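Local coordinates for protein HicB3 antitoxin (PDB 4P78) that acts as the antitoxin of a toxin-antitoxin pair, binding the HicA3 toxin and probably neutralising it, at residues G16-I21 with E40-H45. Residues are numbered along the deposited sequence; the frame is centred on the assembly and turned at random.
Sequences GYFPDI and EAFAVH
Phe-18 and Phe-42 are the residues whose CA atoms come nearest, 8.4 Å apart, where strand 14-17 and the turn that follows come up to helix 31-52. The type I turn from Phe-18 to Ile-21 is closed by a hydrogen bond from Ile-21 N to Phe-18 O (3.0 Å). It brings both of these side chains to the helix. The two phenyl rings form an edge-to-face pair. Phe-42 presents its edge to one face of Phe-18, with centroids 5.8 Å apart and planes at 63°. The far end of the Phe-18 ring also reaches the root of Phe-42: Phe-18 CZ lies 4.0 Å from Phe-42 CB. Ile-21 uses two branches. Its CD1 lies 3.5 Å from Phe-42 CD1, and its CG2 packs 3.4 Å from His-45 CD2. His-45 holds CG anti to the backbone N (chi1 -176°), which carries the imidazole off the helix alongside Ile-21. Its ND1 hydrogen-bonds Thr-41 OG1 of the HicA3 toxin chain, so this buried ring links the antitoxin core to the toxin interface. Tyr-3 and Ile-84 add to the apolar cluster. This is part of the core of the HicB-like antitoxin fold, where the long helix 31-52 packs on an antiparallel sheet.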
ATOM      1  N   GLY A  16       1.488 -10.606  -6.704  1.00 20.88           N
ATOM      2  CA  GLY A  16       2.556  -9.699  -6.352  1.00 20.32           C
ATOM      3  C   GLY A  16       3.623 -10.366  -5.518  1.00 22.31           C
ATOM      4  O   GLY A  16       3.778 -11.582  -5.562  1.00 20.58           O
ATOM      5  N   TYR A  17       4.349  -9.562  -4.751  1.00 21.75           N
ATOM      6  CA  TYR A  17       5.486 -10.050  -3.979  1.00 24.26           C
ATOM      7  C   TYR A  17       5.727  -9.143  -2.780  1.00 22.97           C
ATOM      8  O   TYR A  17       5.167  -8.043  -2.706  1.00 20.32           O
ATOM      9  CB  TYR A  17       6.746 -10.126  -4.860  1.00 20.00           C
ATOM     10  CG  TYR A  17       7.007  -8.855  -5.651  1.00 21.48           C
ATOM     11  CD1 TYR A  17       7.731  -7.797  -5.094  1.00 20.98           C
ATOM     12  CD2 TYR A  17       6.529  -8.710  -6.956  1.00 20.31           C
ATOM     13  CE1 TYR A  17       7.968  -6.631  -5.810  1.00 21.32           C
ATOM     14  CE2 TYR A  17       6.753  -7.544  -7.675  1.00 20.08           C
ATOM     15  CZ  TYR A  17       7.472  -6.509  -7.097  1.00 21.59           C
ATOM     16  OH  TYR A  17       7.707  -5.357  -7.813  1.00 21.75           O
ATOM     17  N   PHE A  18       6.526  -9.626  -1.834  1.00 20.06           N
ATOM     18  CA  PHE A  18       7.019  -8.806  -0.735  1.00 22.87           C
ATOM     19  C   PHE A  18       8.225  -8.026  -1.229  1.00 22.48           C
ATOM     20  O   PHE A  18       9.231  -8.628  -1.608  1.00 21.63           O
ATOM     21  CB  PHE A  18       7.424  -9.669   0.468  1.00 21.39           C
ATOM     22  CG  PHE A  18       6.273 -10.387   1.144  1.00 24.28           C
ATOM     23  CD1 PHE A  18       5.615  -9.817   2.229  1.00 22.36           C
ATOM     24  CD2 PHE A  18       5.874 -11.642   0.720  1.00 23.00           C
ATOM     25  CE1 PHE A  18       4.588 -10.481   2.869  1.00 21.21           C
ATOM     26  CE2 PHE A  18       4.838 -12.307   1.355  1.00 23.53           C
ATOM     27  CZ  PHE A  18       4.197 -11.726   2.432  1.00 24.67           C
ATOM     28  N   PRO A  19       8.143  -6.688  -1.233  1.00 24.38           N
ATOM     29  CA  PRO A  19       9.307  -5.924  -1.705  1.00 21.52           C
ATOM     30  C   PRO A  19      10.543  -6.108  -0.809  1.00 21.82           C
ATOM     31  O   PRO A  19      11.654  -5.897  -1.272  1.00 25.20           O
ATOM     32  CB  PRO A  19       8.808  -4.468  -1.664  1.00 23.28           C
ATOM     33  CG  PRO A  19       7.750  -4.472  -0.593  1.00 23.72           C
ATOM     34  CD  PRO A  19       7.052  -5.807  -0.780  1.00 23.02           C
ATOM     35  N   ASP A  20      10.357  -6.504   0.443  1.00 20.89           N
ATOM     36  CA  ASP A  20      11.502  -6.751   1.323  1.00 24.14           C
ATOM     37  C   ASP A  20      11.990  -8.204   1.274  1.00 28.73           C
ATOM     38  O   ASP A  20      13.002  -8.556   1.892  1.00 26.72           O
ATOM     39  CB  ASP A  20      11.157  -6.397   2.763  1.00 22.64           C
ATOM     40  CG  ASP A  20      10.759  -4.936   2.916  1.00 32.00           C
ATOM     41  OD1 ASP A  20      11.602  -4.056   2.667  1.00 34.37           O
ATOM     42  OD2 ASP A  20       9.592  -4.678   3.256  1.00 30.44           O
ATOM     43  N   ILE A  21      11.262  -9.054   0.567  1.00 22.70           N
ATOM     44  CA  ILE A  21      11.625 -10.465   0.541  1.00 25.46           C
ATOM     45  C   ILE A  21      11.759 -10.905  -0.911  1.00 26.20           C
ATOM     46  O   ILE A  21      10.778 -11.312  -1.536  1.00 24.68           O
ATOM     47  CB  ILE A  21      10.587 -11.321   1.300  1.00 23.81           C
ATOM     48  CG1 ILE A  21      10.196 -10.621   2.611  1.00 25.06           C
ATOM     49  CG2 ILE A  21      11.130 -12.718   1.576  1.00 24.99           C
ATOM     50  CD1 ILE A  21       9.215 -11.400   3.447  1.00 26.31           C
ATOM     51  N   GLU A  40       1.045 -17.459   3.564  1.00 26.58           N
ATOM     52  CA  GLU A  40       1.470 -18.801   3.233  1.00 31.30           C
ATOM     53  C   GLU A  40       2.804 -18.759   2.492  1.00 27.61           C
ATOM     54  O   GLU A  40       3.709 -19.532   2.800  1.00 27.89           O
ATOM     55  CB  GLU A  40       0.407 -19.517   2.383  1.00 30.03           C
ATOM     56  CG  GLU A  40      -0.868 -19.896   3.149  1.00 38.35           C
ATOM     57  CD  GLU A  40      -1.974 -20.439   2.238  1.00 48.42           C
ATOM     58  OE1 GLU A  40      -1.915 -20.190   1.017  1.00 40.87           O
ATOM     59  OE2 GLU A  40      -2.908 -21.099   2.749  1.00 52.22           O
ATOM     60  N   ALA A  41       2.902 -17.867   1.507  1.00 26.37           N
ATOM     61  CA  ALA A  41       4.123 -17.713   0.717  1.00 25.40           C
ATOM     62  C   ALA A  41       5.285 -17.341   1.634  1.00 23.55           C
ATOM     63  O   ALA A  41       6.356 -17.923   1.559  1.00 25.37           O
ATOM     64  CB  ALA A  41       3.932 -16.651  -0.374  1.00 21.86           C
ATOM     65  N   PHE A  42       5.034 -16.385   2.522  1.00 26.85           N
ATOM     66  CA  PHE A  42       6.013 -15.947   3.508  1.00 24.20           C
ATOM     67  C   PHE A  42       6.594 -17.109   4.315  1.00 28.12           C
ATOM     68  O   PHE A  42       7.819 -17.233   4.456  1.00 26.15           O
ATOM     69  CB  PHE A  42       5.368 -14.929   4.456  1.00 26.36           C
ATOM     70  CG  PHE A  42       6.295 -14.399   5.524  1.00 28.84           C
ATOM     71  CD1 PHE A  42       6.931 -13.179   5.363  1.00 28.54           C
ATOM     72  CD2 PHE A  42       6.503 -15.103   6.704  1.00 30.15           C
ATOM     73  CE1 PHE A  42       7.764 -12.676   6.354  1.00 34.67           C
ATOM     74  CE2 PHE A  42       7.342 -14.606   7.694  1.00 31.23           C
ATOM     75  CZ  PHE A  42       7.969 -13.394   7.517  1.00 31.20           C
ATOM     76  N   ALA A  43       5.716 -17.942   4.869  1.00 28.11           N
ATOM     77  CA  ALA A  43       6.166 -19.011   5.759  1.00 29.99           C
ATOM     78  C   ALA A  43       7.002 -20.031   4.993  1.00 31.26           C
ATOM     79  O   ALA A  43       8.086 -20.413   5.423  1.00 27.91           O
ATOM     80  CB  ALA A  43       4.984 -19.679   6.425  1.00 32.70           C
ATOM     81  N   VAL A  44       6.497 -20.448   3.839  1.00 29.35           N
ATOM     82  CA  VAL A  44       7.202 -21.410   2.999  1.00 27.74           C
ATOM     83  C   VAL A  44       8.574 -20.871   2.572  1.00 23.43           C
ATOM     84  O   VAL A  44       9.563 -21.604   2.535  1.00 24.53           O
ATOM     85  CB  VAL A  44       6.328 -21.767   1.766  1.00 30.52           C
ATOM     86  CG1 VAL A  44       7.098 -22.544   0.753  1.00 29.50           C
ATOM     87  CG2 VAL A  44       5.126 -22.570   2.217  1.00 34.03           C
ATOM     88  N   HIS A  45       8.632 -19.571   2.305  1.00 23.65           N
ATOM     89  CA  HIS A  45       9.832 -18.939   1.773  1.00 23.94           C
ATOM     90  C   HIS A  45      10.920 -18.753   2.838  1.00 24.43           C
ATOM     91  O   HIS A  45      12.096 -19.010   2.587  1.00 23.95           O
ATOM     92  CB  HIS A  45       9.459 -17.591   1.135  1.00 24.13           C
ATOM     93  CG  HIS A  45      10.605 -16.894   0.469  1.00 23.01           C
ATOM     94  ND1 HIS A  45      10.893 -17.046  -0.870  1.00 22.18           N
ATOM     95  CD2 HIS A  45      11.539 -16.042   0.959  1.00 24.69           C
ATOM     96  CE1 HIS A  45      11.946 -16.309  -1.181  1.00 22.61           C
ATOM     97  NE2 HIS A  45      12.362 -15.696  -0.085  1.00 23.42           N
TER